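Local coordinates for protein geranyltranstransferase (Agrobacterium tumefaciens, PDB 2H8O) that probably catalyses the condensation of geranyl diphosphate with isopentenyl diphosphate to farnesyl diphosphate, as a member of the mostly helical polyprenyl synthetase family, at residues E61-A64 / D65-T68; T150-L153 / A154-L158; R293-A296 / W297-K301. All coordinates share one frame; numbering follows the deposited sequence. Where two conformers were deposited one is given.

Following the chain from its N terminus, interaction 1 (61-68) comes first, in the loop between helices 34-57 and 71-82, where a beta turn reverses the chain within the loop. Interaction 2 (150-158) is a buried stretch of helix 148-167, and interaction 3 (293-301) is the junction of the short helix 289-293 with helix 295-312. The three follow in series and none nests in or crosses another. Interactions 1 and 2 lie on the same side of the chain's centre, about 18 Å apart between centres, and both touch the second subunit. Interaction 3 lies on the opposite side, about 52 Å from interaction 1 between centres.

Interaction 1. Residues E61-A64 / D65-T68; sequences EARA and DEIT
Glu66 folds back over Arg63, gripping both polar groups of its backbone around a type II beta turn that runs from Arg63 to Glu66. The backbone N of Glu66 donates to Arg63 O at 3.0 Å, closing the turn, while the backbone N of Arg63 donates to Glu66 OE1 at 2.8 Å. This second bond is almost straight (178°) but meets the carboxylate oxygen from above its plane. With CG beside its own backbone N (chi1 -65°) and the chain extended beyond, the Glu66 side chain runs alongside that of Arg63, and OE1 comes within 3.6 Å of Arg63 CB. The same carboxylate oxygen forms a salt bridge with Arg69.

The arginine head turns back along the chain instead. Its NH2 donates in the guanidinium plane to Glu61 O at 2.7 Å. In one of its two conformers Glu61 OE2, hydrogen-bonded to Ser59 OG, also lies over one face toward the rim, a tentative ion pair by charge only. His56 O and Ser59 OG take further guanidinium hydrogens, so the group is fixed mainly by oxygens of the chain just before it. At the turn's corner, Asp65 OD1 forms a salt bridge with Arg248 of the second subunit, and Ala64 O accepts from Arg187 of that subunit. The turn thus projects from the loop between helices 34-57 and 71-82 onto the neighbouring subunit.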
loop_
_atom_site.group_PDB
_atom_site.type_symbol
_atom_site.label_atom_id
_atom_site.label_comp_id
_atom_site.label_asym_id
_atom_site.label_seq_id
_atom_site.Cartn_x
_atom_site.Cartn_y
_atom_site.Cartn_z
ATOM N N GLU A 61 17.829 10.431 -2.986
ATOM C CA GLU A 61 17.449 11.753 -2.459
ATOM C C GLU A 61 16.080 11.681 -1.807
ATOM O O GLU A 61 15.143 11.167 -2.432
ATOM C CB GLU A 61 17.401 12.791 -3.601
ATOM C CG GLU A 61 17.123 12.175 -4.989
ATOM C CD GLU A 61 16.566 13.136 -6.019
ATOM O OE1 GLU A 61 16.786 14.363 -5.898
ATOM O OE2 GLU A 61 15.913 12.644 -6.974
ATOM N N ALA A 62 15.951 12.202 -0.593
ATOM C CA ALA A 62 14.659 12.272 0.070
ATOM C C ALA A 62 13.775 13.275 -0.661
ATOM O O ALA A 62 14.232 14.336 -1.080
ATOM C CB ALA A 62 14.819 12.663 1.521
ATOM N N ARG A 63 12.511 12.909 -0.824
ATOM C CA ARG A 63 11.504 13.785 -1.376
ATOM C C ARG A 63 10.887 14.653 -0.279
ATOM O O ARG A 63 11.100 14.420 0.920
ATOM C CB ARG A 63 10.418 12.970 -2.060
ATOM C CG ARG A 63 10.719 12.679 -3.504
ATOM C CD ARG A 63 12.042 12.011 -3.720
ATOM N NE ARG A 63 12.153 11.604 -5.119
ATOM C CZ ARG A 63 13.132 10.855 -5.613
ATOM N NH1 ARG A 63 13.115 10.534 -6.898
ATOM N NH2 ARG A 63 14.108 10.418 -4.835
ATOM N N ALA A 64 10.096 15.643 -0.693
ATOM C CA ALA A 64 9.285 16.379 0.261
ATOM C C ALA A 64 8.530 15.385 1.141
ATOM O O ALA A 64 7.983 14.382 0.663
ATOM C CB ALA A 64 8.296 17.325 -0.466
ATOM N N ASP A 65 8.526 15.624 2.441
ATOM C CA ASP A 65 7.757 14.809 3.366
ATOM C C ASP A 65 8.408 13.474 3.743
ATOM O O ASP A 65 7.830 12.699 4.517
ATOM C CB ASP A 65 6.362 14.546 2.774
ATOM C CG ASP A 65 5.292 14.633 3.784
ATOM O OD1 ASP A 65 5.657 14.689 4.983
ATOM O OD2 ASP A 65 4.097 14.683 3.372
ATOM N N GLU A 66 9.579 13.189 3.172
ATOM C CA GLU A 66 10.403 12.072 3.581
ATOM C C GLU A 66 11.536 12.582 4.437
ATOM O O GLU A 66 12.100 13.665 4.173
ATOM C CB GLU A 66 11.012 11.378 2.359
ATOM C CG GLU A 66 9.988 10.717 1.436
ATOM C CD GLU A 66 10.603 10.053 0.207
ATOM O OE1 GLU A 66 11.808 10.270 -0.066
ATOM O OE2 GLU A 66 9.886 9.286 -0.484
ATOM N N ILE A 67 11.922 11.791 5.424
ATOM C CA ILE A 67 12.964 12.203 6.334
ATOM C C ILE A 67 14.336 11.866 5.735
ATOM O O ILE A 67 15.178 12.758 5.512
ATOM C CB ILE A 67 12.718 11.599 7.714
ATOM C CG1 ILE A 67 11.430 12.217 8.288
ATOM C CG2 ILE A 67 13.871 11.874 8.643
ATOM C CD1 ILE A 67 10.821 11.444 9.398
ATOM N N THR A 68 14.561 10.591 5.444
ATOM C CA THR A 68 15.736 10.153 4.679
ATOM C C THR A 68 15.382 8.825 4.037
ATOM O O THR A 68 14.415 8.210 4.461
ATOM C CB THR A 68 16.961 9.972 5.574
ATOM O OG1 THR A 68 18.159 9.886 4.762
ATOM C CG2 THR A 68 16.832 8.746 6.435
#

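Interaction 2. Residues T150-L153 / A154-L158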
loop_
_atom_site.group_PDB
_atom_site.type_symbol
_atom_site.label_atom_id
_atom_site.label_comp_id
_atom_site.label_asym_id
_atom_site.label_seq_id
_atom_site.Cartn_x
_atom_site.Cartn_y
_atom_site.Cartn_z
ATOM N N THR A 150 14.465 -7.400 5.506
ATOM C CA THR A 150 14.647 -6.403 4.481
ATOM C C THR A 150 13.754 -6.686 3.284
ATOM O O THR A 150 13.229 -5.752 2.690
ATOM C CB THR A 150 16.130 -6.304 4.064
ATOM O OG1 THR A 150 16.925 -6.022 5.226
ATOM C CG2 THR A 150 16.357 -5.203 3.067
ATOM N N ALA A 151 13.583 -7.967 2.919
ATOM C CA ALA A 151 12.668 -8.306 1.822
ATOM C C ALA A 151 11.224 -7.919 2.165
ATOM O O ALA A 151 10.488 -7.350 1.344
ATOM C CB ALA A 151 12.751 -9.802 1.522
ATOM N N ILE A 152 10.808 -8.217 3.387
ATOM C CA ILE A 152 9.447 -7.857 3.809
ATOM C C ILE A 152 9.243 -6.345 3.695
ATOM O O ILE A 152 8.245 -5.886 3.122
ATOM C CB ILE A 152 9.148 -8.354 5.244
ATOM C CG1 ILE A 152 9.059 -9.880 5.264
ATOM C CG2 ILE A 152 7.838 -7.769 5.745
ATOM C CD1 ILE A 152 9.252 -10.485 6.664
ATOM N N LEU A 153 10.201 -5.585 4.224
ATOM C CA LEU A 153 10.118 -4.133 4.242
ATOM C C LEU A 153 10.253 -3.549 2.828
ATOM O O LEU A 153 9.623 -2.546 2.519
ATOM C CB LEU A 153 11.169 -3.547 5.183
ATOM C CG LEU A 153 10.881 -3.854 6.650
ATOM C CD1 LEU A 153 12.118 -3.424 7.456
ATOM C CD2 LEU A 153 9.601 -3.157 7.130
ATOM N N ALA A 154 11.037 -4.197 1.972
ATOM C CA ALA A 154 11.204 -3.728 0.581
ATOM C C ALA A 154 9.898 -3.879 -0.182
ATOM O O ALA A 154 9.466 -2.980 -0.886
ATOM C CB ALA A 154 12.339 -4.495 -0.148
ATOM N N GLY A 155 9.243 -5.021 -0.009
ATOM C CA GLY A 155 7.941 -5.196 -0.635
ATOM C C GLY A 155 6.918 -4.216 -0.085
ATOM O O GLY A 155 6.147 -3.629 -0.826
ATOM N N ASP A 156 6.923 -4.033 1.234
ATOM C CA ASP A 156 5.993 -3.102 1.883
ATOM C C ASP A 156 6.204 -1.687 1.323
ATOM O O ASP A 156 5.264 -0.936 1.043
ATOM C CB ASP A 156 6.191 -3.084 3.415
ATOM C CG ASP A 156 5.700 -4.351 4.091
ATOM O OD1 ASP A 156 5.035 -5.174 3.421
ATOM O OD2 ASP A 156 6.007 -4.543 5.313
ATOM N N SER A 157 7.473 -1.337 1.156
ATOM C CA SER A 157 7.833 0.002 0.699
ATOM C C SER A 157 7.481 0.200 -0.788
ATOM O O SER A 157 7.071 1.270 -1.194
ATOM C CB SER A 157 9.295 0.314 0.961
ATOM O OG SER A 157 9.624 0.241 2.353
ATOM N N LEU A 158 7.654 -0.843 -1.600
ATOM C CA LEU A 158 7.273 -0.777 -3.027
ATOM C C LEU A 158 5.757 -0.674 -3.197
ATOM O O LEU A 158 5.282 0.061 -4.057
ATOM C CB LEU A 158 7.811 -1.990 -3.778
ATOM C CG LEU A 158 9.300 -1.951 -4.112
ATOM C CD1 LEU A 158 9.720 -3.386 -4.590
ATOM C CD2 LEU A 158 9.638 -0.912 -5.165
#
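A buried part of helix 148-167 carries this contact, in which Ser157 and Asp156 fold back on the peptides of Leu153 and Ile152, four residues earlier. The Leu153 carbonyl accepts twice: its O is 2.8 Å from Ser157 N, the regular helical bond, and 2.8 Å from Ser157 OG, whose hydroxyl donates as well. The two donors arrive from opposite faces of the carbonyl plane, so the oxygen is held between them. Ser157 can do this because OG lies beside its own backbone N, with chi1 at -60°, which swings the hydroxyl back along the helix. Its hydroxyl proton thereby has an acceptor in a buried setting.

Asp156 takes a similar first torsion but gains no such bond inside the segment. Its backbone N donates to Ile152 O at 3.0 Å, while its carboxylate carbon CG sits 3.1 Å from Ile152 O. Beside it, the Ile152 CG2 branch lies 3.7 Å from Asp156 OD2, the two side chains running alongside each other in the same direction. The polar end of Asp156 is used elsewhere: OD1 is hydrogen-bonded to His124 NE2 of the same chain. Ala154 CB rests 3.2 Å from Thr150 O, and Gly155 N bonds to Ala151 O at 3.0 Å.

On its outer sides the segment packs against helices 71-82 and 104-125, and it also meets the second subunit, where His124 of that copy lies on Ile152 and Asp156, and Gln198 on Leu153. The Asp156 carboxylates of the two copies come close, which would probably be unfavourable if both were charged, with the His124 bond easing it. A serine hydroxyl returning to the carbonyl four residues back is a familiar device of buried alpha-helices, here in the mostly helical polyprenyl synthetase fold at its subunit interface.

Interaction 3. Residues R293-A296 / W297-K301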
loop_
_atom_site.group_PDB
_atom_site.type_symbol
_atom_site.label_atom_id
_atom_site.label_comp_id
_atom_site.label_asym_id
_atom_site.label_seq_id
_atom_site.Cartn_x
_atom_site.Cartn_y
_atom_site.Cartn_z
ATOM N N ARG A 293 -9.402 -29.425 -18.088
ATOM C CA ARG A 293 -10.101 -29.445 -19.372
ATOM C C ARG A 293 -9.288 -30.032 -20.529
ATOM O O ARG A 293 -9.847 -30.317 -21.584
ATOM C CB ARG A 293 -10.542 -28.029 -19.759
ATOM C CG ARG A 293 -11.314 -27.270 -18.683
ATOM C CD ARG A 293 -12.610 -27.945 -18.294
ATOM N NE ARG A 293 -13.497 -28.140 -19.439
ATOM C CZ ARG A 293 -14.317 -27.218 -19.950
ATOM N NH1 ARG A 293 -14.381 -25.991 -19.431
ATOM N NH2 ARG A 293 -15.074 -27.523 -21.000
ATOM N N GLY A 294 -7.975 -30.163 -20.353
ATOM C CA GLY A 294 -7.105 -30.696 -21.394
ATOM C C GLY A 294 -6.477 -29.638 -22.292
ATOM O O GLY A 294 -6.999 -28.530 -22.444
ATOM N N GLU A 295 -5.349 -30.005 -22.892
ATOM C CA GLU A 295 -4.565 -29.106 -23.733
ATOM C C GLU A 295 -5.340 -28.604 -24.960
ATOM O O GLU A 295 -5.253 -27.424 -25.317
ATOM C CB GLU A 295 -3.282 -29.827 -24.163
ATOM C CG GLU A 295 -2.383 -29.055 -25.111
ATOM C CD GLU A 295 -1.075 -29.780 -25.371
ATOM O OE1 GLU A 295 -0.801 -30.105 -26.541
ATOM O OE2 GLU A 295 -0.324 -30.030 -24.402
ATOM N N ALA A 296 -6.091 -29.497 -25.597
ATOM C CA ALA A 296 -6.865 -29.145 -26.793
ATOM C C ALA A 296 -7.918 -28.078 -26.479
ATOM O O ALA A 296 -8.095 -27.120 -27.246
ATOM C CB ALA A 296 -7.526 -30.391 -27.392
ATOM N N TRP A 297 -8.601 -28.239 -25.349
ATOM C CA TRP A 297 -9.581 -27.254 -24.904
ATOM C C TRP A 297 -8.882 -25.915 -24.666
ATOM O O TRP A 297 -9.366 -24.868 -25.085
ATOM C CB TRP A 297 -10.279 -27.711 -23.616
ATOM C CG TRP A 297 -11.221 -26.679 -23.074
ATOM C CD1 TRP A 297 -12.562 -26.569 -23.333
ATOM C CD2 TRP A 297 -10.891 -25.595 -22.201
ATOM N NE1 TRP A 297 -13.081 -25.481 -22.667
ATOM C CE2 TRP A 297 -12.079 -24.867 -21.965
ATOM C CE3 TRP A 297 -9.709 -25.171 -21.591
ATOM C CZ2 TRP A 297 -12.113 -23.737 -21.144
ATOM C CZ3 TRP A 297 -9.743 -24.045 -20.774
ATOM C CH2 TRP A 297 -10.936 -23.344 -20.558
ATOM N N ALA A 298 -7.739 -25.969 -23.991
ATOM C CA ALA A 298 -7.005 -24.755 -23.625
ATOM C C ALA A 298 -6.506 -23.997 -24.855
ATOM O O ALA A 298 -6.596 -22.773 -24.917
ATOM C CB ALA A 298 -5.851 -25.095 -22.691
ATOM N N ARG A 299 -5.992 -24.718 -25.840
ATOM C CA ARG A 299 -5.465 -24.073 -27.036
ATOM C C ARG A 299 -6.570 -23.414 -27.865
ATOM O O ARG A 299 -6.371 -22.335 -28.422
ATOM C CB ARG A 299 -4.608 -25.055 -27.861
ATOM C CG ARG A 299 -3.303 -25.439 -27.140
ATOM C CD ARG A 299 -2.270 -26.099 -28.056
ATOM N NE ARG A 299 -1.180 -26.711 -27.291
ATOM C CZ ARG A 299 -0.190 -26.047 -26.681
ATOM N NH1 ARG A 299 -0.103 -24.716 -26.733
ATOM N NH2 ARG A 299 0.738 -26.724 -26.004
ATOM N N GLU A 300 -7.739 -24.045 -27.931
ATOM C CA GLU A 300 -8.886 -23.447 -28.617
ATOM C C GLU A 300 -9.405 -22.218 -27.853
ATOM O O GLU A 300 -9.711 -21.202 -28.462
ATOM C CB GLU A 300 -10.005 -24.482 -28.820
ATOM C CG GLU A 300 -11.372 -23.916 -29.247
ATOM C CD GLU A 300 -11.339 -23.124 -30.552
ATOM O OE1 GLU A 300 -12.268 -22.311 -30.764
ATOM O OE2 GLU A 300 -10.402 -23.307 -31.364
ATOM N N LYS A 301 -9.485 -22.318 -26.531
ATOM C CA LYS A 301 -9.955 -21.202 -25.704
ATOM C C LYS A 301 -9.004 -19.999 -25.809
ATOM O O LYS A 301 -9.457 -18.860 -25.875
ATOM C CB LYS A 301 -10.146 -21.648 -24.249
ATOM C CG LYS A 301 -10.681 -20.581 -23.282
ATOM C CD LYS A 301 -12.028 -19.968 -23.724
ATOM C CE LYS A 301 -13.217 -20.890 -23.534
ATOM N NZ LYS A 301 -13.827 -20.769 -22.165
HETATM O O HOH W 1 -9.093 -30.846 -24.173
#
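The Trp297 indole has Arg293 spread over one face and Lys301 CB over the opposite one, 4.1 Å above the plane and toward the rim, while Gly294 O lies at its edge. Arg293 covers its face with both halves of its side chain. CG sits 3.9 Å from the centroid of the six-membered ring, a CH-pi contact only 11° off the normal, and CZ is 3.8 Å from the centroid of the five-membered ring in a cation-pi contact. Bends at chi2 and chi3 curl the chain back so that it hugs the ring, with the guanidinium tilted 36° from the indole. Its NH1 also forms a salt bridge with Glu211.

On another side of the helix, Glu295 and Arg299 run alongside each other. Glu295 OE1 lies at the guanidinium edge, in plane, and takes a weak hydrogen bond from Arg299 NE at 3.5 Å, as part of a salt bridge.

Gly294, at the N-cap position, has positive phi (93°) and interrupts the helical path between helices 289-293 and 295-312; its O accepts from Ala298 N at 3.1 Å. A water joins the ends, donating to Arg293 O and accepting from Trp297 N, which lies in the first turn. The contact therefore sits at the surface where helix 289-293 gives way to helix 295-312: Trp297 and Ala298 pack back on Leu289 and Val290, and Glu295, Ala298 and Lys301 rest against helix 241-267.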